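Local coordinates for uncharacterized protein (Starkeya novella, PDB 5I20) that exports a broad range of amino acids, including threonine, methionine, lysine and glutamate, across the bacterial inner membrane, at residues 70-82 with 155-169. Residues are numbered along the deposited sequence; the frame is centred on the assembly and turned at random.
Sequences HGIGGLFGYHFFY and AAAACAVIWSVYSVA. With OLC ((2R)-2,3-dihydroxypropyl (9Z)-octadec-9-enoate), chain G.
Tyr166 lies in the groove that Gly71 and Gly74 leave on the facing helix, a knob among His70, Gly71, Gly74 and Leu75. Its CB sits 4.0 Å from Gly74 CA. CD1 and CE1 run under the His70 ring, an offset stack with planes at 19°. CE2, CZ and OH pass Leu75, whose CD2 makes a CH-pi contact over the opposite face, 3.7 Å from Tyr166 CZ, so the ring is sandwiched. With CG of Tyr166 trans to its backbone N (chi1 168°), the ring is carried across to this groove. His70 also donates from NE2 to Tyr166 O, 3.1 Å away, on a lone pair in the carbonyl plane. Midway, Ile162 fits among Gly73, Gly74, Gly77 and Phe81. Trp163 sets CE3 over one face of the Tyr78 ring, 3.5 Å from Tyr78 CE1, the planes inclined at 50°. Its own face carries the acyl chain of the monoolein, with C10 3.7 Å from Trp163 CE2. An alanine in place of Trp163 would probably leave Tyr78 and the lipid chain without the surface they rest on. Further along, Cys159 SG touches Tyr82 CB at 3.6 Å. The helices run nearly antiparallel, one from each EamA-like region of the basket-shaped DMT-superfamily fold, with its inverted repeats and central substrate-binding cavity. Helices 32-53, 181-199 and 224-234 touch Leu75, and helix 101-108 packs on Ser164 and Ser167.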
ATOM      1  N   HIS A  70      -7.673  15.093  -3.402  1.00 55.15           N
ATOM      2  CA  HIS A  70      -7.630  13.646  -3.576  1.00 50.60           C
ATOM      3  C   HIS A  70      -6.236  13.069  -3.314  1.00 47.99           C
ATOM      4  O   HIS A  70      -6.079  12.132  -2.532  1.00 42.74           O
ATOM      5  CB  HIS A  70      -8.100  13.290  -4.991  1.00 47.52           C
ATOM      6  CG  HIS A  70      -7.747  11.902  -5.425  1.00 47.60           C
ATOM      7  ND1 HIS A  70      -6.778  11.645  -6.371  1.00 45.31           N
ATOM      8  CD2 HIS A  70      -8.243  10.698  -5.055  1.00 47.61           C
ATOM      9  CE1 HIS A  70      -6.687  10.341  -6.560  1.00 48.61           C
ATOM     10  NE2 HIS A  70      -7.564   9.744  -5.775  1.00 49.37           N
ATOM     11  N   GLY A  71      -5.226  13.641  -3.961  1.00 51.01           N
ATOM     12  CA  GLY A  71      -3.873  13.126  -3.868  1.00 50.65           C
ATOM     13  C   GLY A  71      -3.174  13.389  -2.548  1.00 55.33           C
ATOM     14  O   GLY A  71      -2.571  12.485  -1.964  1.00 55.91           O
ATOM     15  N   ILE A  72      -3.242  14.631  -2.080  1.00 54.64           N
ATOM     16  CA  ILE A  72      -2.614  14.998  -0.816  1.00 53.22           C
ATOM     17  C   ILE A  72      -3.399  14.412   0.350  1.00 51.16           C
ATOM     18  O   ILE A  72      -2.818  13.883   1.298  1.00 51.30           O
ATOM     19  CB  ILE A  72      -2.508  16.527  -0.657  1.00 55.57           C
ATOM     20  CG1 ILE A  72      -1.698  17.121  -1.812  1.00 56.37           C
ATOM     21  CG2 ILE A  72      -1.878  16.889   0.679  1.00 51.23           C
ATOM     22  CD1 ILE A  72      -1.684  18.633  -1.835  1.00 59.40           C
ATOM     23  N   GLY A  73      -4.723  14.504   0.273  1.00 50.24           N
ATOM     24  CA  GLY A  73      -5.578  13.921   1.289  1.00 48.57           C
ATOM     25  C   GLY A  73      -5.431  12.413   1.324  1.00 48.59           C
ATOM     26  O   GLY A  73      -5.540  11.791   2.377  1.00 48.97           O
ATOM     27  N   GLY A  74      -5.171  11.822   0.164  1.00 47.59           N
ATOM     28  CA  GLY A  74      -5.006  10.387   0.069  1.00 42.48           C
ATOM     29  C   GLY A  74      -3.697   9.926   0.668  1.00 45.43           C
ATOM     30  O   GLY A  74      -3.679   9.239   1.693  1.00 48.42           O
ATOM     31  N   LEU A  75      -2.597  10.319   0.036  1.00 46.58           N
ATOM     32  CA  LEU A  75      -1.275   9.854   0.441  1.00 47.48           C
ATOM     33  C   LEU A  75      -0.904  10.271   1.861  1.00 49.62           C
ATOM     34  O   LEU A  75      -0.456   9.438   2.649  1.00 53.97           O
ATOM     35  CB  LEU A  75      -0.213  10.356  -0.536  1.00 50.95           C
ATOM     36  CG  LEU A  75      -0.343   9.847  -1.973  1.00 54.04           C
ATOM     37  CD1 LEU A  75       0.955  10.074  -2.728  1.00 52.59           C
ATOM     38  CD2 LEU A  75      -0.737   8.375  -2.004  1.00 53.18           C
ATOM     39  N   PHE A  76      -1.083  11.545   2.198  1.00 48.84           N
ATOM     40  CA  PHE A  76      -0.711  11.999   3.535  1.00 51.10           C
ATOM     41  C   PHE A  76      -1.675  11.472   4.587  1.00 47.72           C
ATOM     42  O   PHE A  76      -1.264  11.118   5.692  1.00 50.21           O
ATOM     43  CB  PHE A  76      -0.647  13.524   3.613  1.00 53.98           C
ATOM     44  CG  PHE A  76      -0.302  14.041   4.983  1.00 57.16           C
ATOM     45  CD1 PHE A  76       1.014  14.053   5.424  1.00 58.15           C
ATOM     46  CD2 PHE A  76      -1.292  14.503   5.838  1.00 54.99           C
ATOM     47  CE1 PHE A  76       1.337  14.522   6.691  1.00 55.23           C
ATOM     48  CE2 PHE A  76      -0.978  14.972   7.105  1.00 54.82           C
ATOM     49  CZ  PHE A  76       0.338  14.982   7.531  1.00 51.39           C
ATOM     50  N   GLY A  77      -2.957  11.429   4.237  1.00 50.39           N
ATOM     51  CA  GLY A  77      -3.991  10.957   5.140  1.00 46.00           C
ATOM     52  C   GLY A  77      -3.735   9.582   5.730  1.00 45.54           C
ATOM     53  O   GLY A  77      -3.701   9.424   6.948  1.00 42.28           O
ATOM     54  N   TYR A  78      -3.549   8.581   4.876  1.00 48.75           N
ATOM     55  CA  TYR A  78      -3.412   7.214   5.364  1.00 47.39           C
ATOM     56  C   TYR A  78      -2.074   7.023   6.077  1.00 42.46           C
ATOM     57  O   TYR A  78      -1.953   6.176   6.959  1.00 45.46           O
ATOM     58  CB  TYR A  78      -3.580   6.206   4.215  1.00 44.10           C
ATOM     59  CG  TYR A  78      -2.323   5.886   3.441  1.00 44.72           C
ATOM     60  CD1 TYR A  78      -1.931   6.667   2.361  1.00 44.42           C
ATOM     61  CD2 TYR A  78      -1.540   4.788   3.775  1.00 40.04           C
ATOM     62  CE1 TYR A  78      -0.788   6.373   1.648  1.00 45.62           C
ATOM     63  CE2 TYR A  78      -0.395   4.489   3.071  1.00 40.06           C
ATOM     64  CZ  TYR A  78      -0.025   5.281   2.005  1.00 47.66           C
ATOM     65  OH  TYR A  78       1.115   4.985   1.299  1.00 53.61           O
ATOM     66  N   HIS A  79      -1.081   7.827   5.704  1.00 42.44           N
ATOM     67  CA  HIS A  79       0.208   7.837   6.394  1.00 47.59           C
ATOM     68  C   HIS A  79       0.094   8.340   7.833  1.00 44.16           C
ATOM     69  O   HIS A  79       0.621   7.726   8.759  1.00 47.35           O
ATOM     70  CB  HIS A  79       1.211   8.707   5.638  1.00 55.46           C
ATOM     71  CG  HIS A  79       2.127   7.936   4.742  1.00 60.42           C
ATOM     72  ND1 HIS A  79       1.829   7.669   3.424  1.00 65.12           N
ATOM     73  CD2 HIS A  79       3.339   7.379   4.976  1.00 65.40           C
ATOM     74  CE1 HIS A  79       2.816   6.977   2.884  1.00 67.29           C
ATOM     75  NE2 HIS A  79       3.746   6.790   3.804  1.00 69.09           N
ATOM     76  N   PHE A  80      -0.590   9.466   8.008  1.00 44.92           N
ATOM     77  CA  PHE A  80      -0.736  10.098   9.317  1.00 50.28           C
ATOM     78  C   PHE A  80      -1.482   9.209  10.306  1.00 51.58           C
ATOM     79  O   PHE A  80      -1.104   9.113  11.473  1.00 45.82           O
ATOM     80  CB  PHE A  80      -1.461  11.439   9.174  1.00 50.28           C
ATOM     81  CG  PHE A  80      -1.746  12.125  10.482  1.00 57.56           C
ATOM     82  CD1 PHE A  80      -0.777  12.900  11.095  1.00 58.59           C
ATOM     83  CD2 PHE A  80      -2.986  12.006  11.092  1.00 59.85           C
ATOM     84  CE1 PHE A  80      -1.035  13.539  12.296  1.00 60.97           C
ATOM     85  CE2 PHE A  80      -3.250  12.641  12.291  1.00 60.35           C
ATOM     86  CZ  PHE A  80      -2.274  13.408  12.895  1.00 60.42           C
ATOM     87  N   PHE A  81      -2.544   8.563   9.836  1.00 53.55           N
ATOM     88  CA  PHE A  81      -3.378   7.742  10.707  1.00 50.71           C
ATOM     89  C   PHE A  81      -2.726   6.400  11.016  1.00 47.72           C
ATOM     90  O   PHE A  81      -2.960   5.819  12.074  1.00 49.93           O
ATOM     91  CB  PHE A  81      -4.760   7.531  10.085  1.00 46.01           C
ATOM     92  CG  PHE A  81      -5.690   8.694  10.283  1.00 47.60           C
ATOM     93  CD1 PHE A  81      -6.371   8.856  11.478  1.00 46.04           C
ATOM     94  CD2 PHE A  81      -5.876   9.629   9.279  1.00 45.18           C
ATOM     95  CE1 PHE A  81      -7.224   9.927  11.664  1.00 47.95           C
ATOM     96  CE2 PHE A  81      -6.728  10.701   9.459  1.00 44.93           C
ATOM     97  CZ  PHE A  81      -7.402  10.849  10.652  1.00 46.08           C
ATOM     98  N   TYR A  82      -1.901   5.909  10.101  1.00 47.01           N
ATOM     99  CA  TYR A  82      -1.202   4.658  10.348  1.00 53.25           C
ATOM    100  C   TYR A  82      -0.069   4.865  11.352  1.00 54.48           C
ATOM    101  O   TYR A  82       0.195   4.000  12.189  1.00 58.57           O
ATOM    102  CB  TYR A  82      -0.662   4.064   9.050  1.00 51.81           C
ATOM    103  CG  TYR A  82      -0.114   2.672   9.237  1.00 56.80           C
ATOM    104  CD1 TYR A  82      -0.937   1.636   9.661  1.00 59.12           C
ATOM    105  CD2 TYR A  82       1.225   2.393   9.002  1.00 60.26           C
ATOM    106  CE1 TYR A  82      -0.443   0.360   9.842  1.00 65.54           C
ATOM    107  CE2 TYR A  82       1.729   1.119   9.179  1.00 64.45           C
ATOM    108  CZ  TYR A  82       0.891   0.107   9.599  1.00 65.71           C
ATOM    109  OH  TYR A  82       1.389  -1.162   9.778  1.00 70.16           O
ATOM    110  N   ALA A 155      -7.600   4.244  14.299  1.00 39.44           N
ATOM    111  CA  ALA A 155      -6.632   4.928  13.449  1.00 44.95           C
ATOM    112  C   ALA A 155      -6.197   4.010  12.311  1.00 42.62           C
ATOM    113  O   ALA A 155      -6.119   4.426  11.155  1.00 42.55           O
ATOM    114  CB  ALA A 155      -5.428   5.377  14.264  1.00 39.86           C
ATOM    115  N   ALA A 156      -5.925   2.754  12.650  1.00 42.36           N
ATOM    116  CA  ALA A 156      -5.547   1.762  11.649  1.00 45.56           C
ATOM    117  C   ALA A 156      -6.688   1.524  10.661  1.00 40.14           C
ATOM    118  O   ALA A 156      -6.453   1.302   9.472  1.00 40.83           O
ATOM    119  CB  ALA A 156      -5.136   0.456  12.320  1.00 37.13           C
ATOM    120  N   ALA A 157      -7.923   1.574  11.151  1.00 38.69           N
ATOM    121  CA  ALA A 157      -9.083   1.425  10.277  1.00 39.80           C
ATOM    122  C   ALA A 157      -9.254   2.653   9.388  1.00 42.02           C
ATOM    123  O   ALA A 157      -9.634   2.537   8.224  1.00 42.67           O
ATOM    124  CB  ALA A 157     -10.344   1.183  11.096  1.00 36.77           C
ATOM    125  N   ALA A 158      -8.979   3.829   9.945  1.00 42.66           N
ATOM    126  CA  ALA A 158      -9.066   5.078   9.190  1.00 44.17           C
ATOM    127  C   ALA A 158      -8.065   5.070   8.045  1.00 41.76           C
ATOM    128  O   ALA A 158      -8.368   5.494   6.930  1.00 46.34           O
ATOM    129  CB  ALA A 158      -8.821   6.277  10.104  1.00 39.99           C
ATOM    130  N   CYS A 159      -6.866   4.584   8.345  1.00 41.83           N
ATOM    131  CA  CYS A 159      -5.805   4.409   7.365  1.00 38.96           C
ATOM    132  C   CYS A 159      -6.258   3.533   6.201  1.00 40.38           C
ATOM    133  O   CYS A 159      -6.049   3.871   5.034  1.00 44.57           O
ATOM    134  CB  CYS A 159      -4.576   3.801   8.048  1.00 41.51           C
ATOM    135  SG  CYS A 159      -3.385   3.038   6.949  1.00 53.22           S
ATOM    136  N   ALA A 160      -6.888   2.411   6.531  1.00 41.71           N
ATOM    137  CA  ALA A 160      -7.360   1.459   5.528  1.00 37.62           C
ATOM    138  C   ALA A 160      -8.407   2.073   4.606  1.00 39.29           C
ATOM    139  O   ALA A 160      -8.362   1.878   3.390  1.00 39.76           O
ATOM    140  CB  ALA A 160      -7.922   0.214   6.206  1.00 34.53           C
ATOM    141  N   VAL A 161      -9.346   2.814   5.189  1.00 38.78           N
ATOM    142  CA  VAL A 161     -10.429   3.431   4.427  1.00 39.04           C
ATOM    143  C   VAL A 161      -9.921   4.544   3.513  1.00 36.42           C
ATOM    144  O   VAL A 161     -10.310   4.629   2.348  1.00 44.46           O
ATOM    145  CB  VAL A 161     -11.514   4.006   5.361  1.00 43.96           C
ATOM    146  CG1 VAL A 161     -12.556   4.778   4.563  1.00 49.35           C
ATOM    147  CG2 VAL A 161     -12.165   2.896   6.160  1.00 43.79           C
ATOM    148  N   ILE A 162      -9.050   5.395   4.047  1.00 39.87           N
ATOM    149  CA  ILE A 162      -8.512   6.517   3.285  1.00 41.08           C
ATOM    150  C   ILE A 162      -7.718   6.030   2.072  1.00 44.78           C
ATOM    151  O   ILE A 162      -7.885   6.541   0.962  1.00 45.08           O
ATOM    152  CB  ILE A 162      -7.627   7.417   4.170  1.00 38.51           C
ATOM    153  CG1 ILE A 162      -8.490   8.136   5.208  1.00 41.41           C
ATOM    154  CG2 ILE A 162      -6.876   8.438   3.331  1.00 37.88           C
ATOM    155  CD1 ILE A 162      -7.700   8.932   6.226  1.00 43.78           C
ATOM    156  N   TRP A 163      -6.873   5.027   2.279  1.00 42.38           N
ATOM    157  CA  TRP A 163      -6.096   4.453   1.185  1.00 37.87           C
ATOM    158  C   TRP A 163      -6.991   3.738   0.173  1.00 39.69           C
ATOM    159  O   TRP A 163      -6.765   3.823  -1.034  1.00 40.91           O
ATOM    160  CB  TRP A 163      -5.040   3.485   1.725  1.00 35.48           C
ATOM    161  CG  TRP A 163      -4.339   2.724   0.643  1.00 38.96           C
ATOM    162  CD1 TRP A 163      -4.506   1.407   0.327  1.00 37.37           C
ATOM    163  CD2 TRP A 163      -3.372   3.238  -0.281  1.00 40.88           C
ATOM    164  NE1 TRP A 163      -3.696   1.067  -0.729  1.00 44.24           N
ATOM    165  CE2 TRP A 163      -2.990   2.174  -1.122  1.00 44.77           C
ATOM    166  CE3 TRP A 163      -2.789   4.494  -0.475  1.00 36.58           C
ATOM    167  CZ2 TRP A 163      -2.052   2.328  -2.143  1.00 42.25           C
ATOM    168  CZ3 TRP A 163      -1.857   4.645  -1.486  1.00 37.12           C
ATOM    169  CH2 TRP A 163      -1.497   3.568  -2.308  1.00 37.04           C
ATOM    170  N   SER A 164      -8.004   3.031   0.668  1.00 40.80           N
ATOM    171  CA  SER A 164      -8.952   2.340  -0.204  1.00 42.99           C
ATOM    172  C   SER A 164      -9.764   3.313  -1.047  1.00 45.75           C
ATOM    173  O   SER A 164     -10.019   3.064  -2.227  1.00 42.39           O
ATOM    174  CB  SER A 164      -9.906   1.469   0.615  1.00 45.48           C
ATOM    175  OG  SER A 164      -9.208   0.426   1.266  1.00 57.58           O
ATOM    176  N   VAL A 165     -10.193   4.411  -0.434  1.00 43.33           N
ATOM    177  CA  VAL A 165     -10.978   5.399  -1.157  1.00 44.97           C
ATOM    178  C   VAL A 165     -10.082   6.115  -2.156  1.00 44.12           C
ATOM    179  O   VAL A 165     -10.457   6.287  -3.311  1.00 47.90           O
ATOM    180  CB  VAL A 165     -11.655   6.405  -0.202  1.00 45.29           C
ATOM    181  CG1 VAL A 165     -12.189   7.609  -0.969  1.00 41.64           C
ATOM    182  CG2 VAL A 165     -12.776   5.719   0.562  1.00 38.18           C
ATOM    183  N   TYR A 166      -8.885   6.498  -1.720  1.00 46.30           N
ATOM    184  CA  TYR A 166      -7.900   7.094  -2.616  1.00 46.95           C
ATOM    185  C   TYR A 166      -7.658   6.232  -3.855  1.00 48.40           C
ATOM    186  O   TYR A 166      -7.601   6.740  -4.974  1.00 51.16           O
ATOM    187  CB  TYR A 166      -6.572   7.322  -1.888  1.00 40.25           C
ATOM    188  CG  TYR A 166      -5.437   7.651  -2.827  1.00 39.02           C
ATOM    189  CD1 TYR A 166      -5.285   8.934  -3.343  1.00 48.05           C
ATOM    190  CD2 TYR A 166      -4.522   6.679  -3.211  1.00 38.62           C
ATOM    191  CE1 TYR A 166      -4.253   9.240  -4.211  1.00 46.90           C
ATOM    192  CE2 TYR A 166      -3.488   6.974  -4.075  1.00 46.76           C
ATOM    193  CZ  TYR A 166      -3.359   8.255  -4.573  1.00 47.49           C
ATOM    194  OH  TYR A 166      -2.327   8.547  -5.433  1.00 41.17           O
ATOM    195  N   SER A 167      -7.511   4.928  -3.644  1.00 46.09           N
ATOM    196  CA  SER A 167      -7.235   3.998  -4.734  1.00 44.40           C
ATOM    197  C   SER A 167      -8.406   3.882  -5.703  1.00 45.07           C
ATOM    198  O   SER A 167      -8.239   4.018  -6.916  1.00 43.55           O
ATOM    199  CB  SER A 167      -6.892   2.615  -4.180  1.00 39.21           C
ATOM    200  OG  SER A 167      -5.726   2.658  -3.379  1.00 36.73           O
ATOM    201  N   VAL A 168      -9.590   3.621  -5.163  1.00 43.57           N
ATOM    202  CA  VAL A 168     -10.786   3.468  -5.982  1.00 41.58           C
ATOM    203  C   VAL A 168     -11.163   4.783  -6.664  1.00 43.65           C
ATOM    204  O   VAL A 168     -11.537   4.793  -7.838  1.00 48.58           O
ATOM    205  CB  VAL A 168     -11.973   2.952  -5.138  1.00 39.00           C
ATOM    206  CG1 VAL A 168     -13.265   2.980  -5.937  1.00 40.05           C
ATOM    207  CG2 VAL A 168     -11.683   1.546  -4.632  1.00 40.39           C
ATOM    208  N   ALA A 169     -11.046   5.891  -5.937  1.00 40.86           N
ATOM    209  CA  ALA A 169     -11.411   7.198  -6.483  1.00 47.08           C
ATOM    210  C   ALA A 169     -10.412   7.684  -7.532  1.00 52.04           C
ATOM    211  O   ALA A 169     -10.684   8.645  -8.255  1.00 54.16           O
ATOM    212  CB  ALA A 169     -11.537   8.227  -5.370  1.00 42.18           C
TER
HETATM  213  C10 OLC G 301      -0.438   0.443   0.890  1.00 36.01           C
HETATM  214  C9  OLC G 301       0.768   0.840   0.113  1.00 40.57           C
HETATM  215  C11 OLC G 301      -0.838   1.252   2.073  1.00 36.53           C
HETATM  216  C8  OLC G 301       1.573   2.020   0.536  1.00 38.74           C
HETATM  217  C16 OLC G 301       0.483  -1.633   6.009  1.00 60.24           C
HETATM  218  C12 OLC G 301      -1.530   0.384   3.068  1.00 44.11           C
HETATM  219  C7  OLC G 301       2.801   1.582   1.260  1.00 49.90           C
HETATM  220  C15 OLC G 301      -0.044  -0.241   6.125  1.00 57.38           C
HETATM  221  C13 OLC G 301      -1.343   0.951   4.435  1.00 50.32           C
HETATM  222  C6  OLC G 301       3.614   2.776   1.636  1.00 57.95           C
HETATM  223  C14 OLC G 301      -1.370  -0.144   5.446  1.00 54.38           C
HETATM  224  C5  OLC G 301       3.796   2.814   3.115  1.00 64.58           C
HETATM  225  C4  OLC G 301       4.915   3.738   3.466  1.00 66.13           C
HETATM  226  C3  OLC G 301       5.226   3.620   4.921  1.00 66.59           C
HETATM  227  C2  OLC G 301       6.471   4.383   5.227  1.00 70.57           C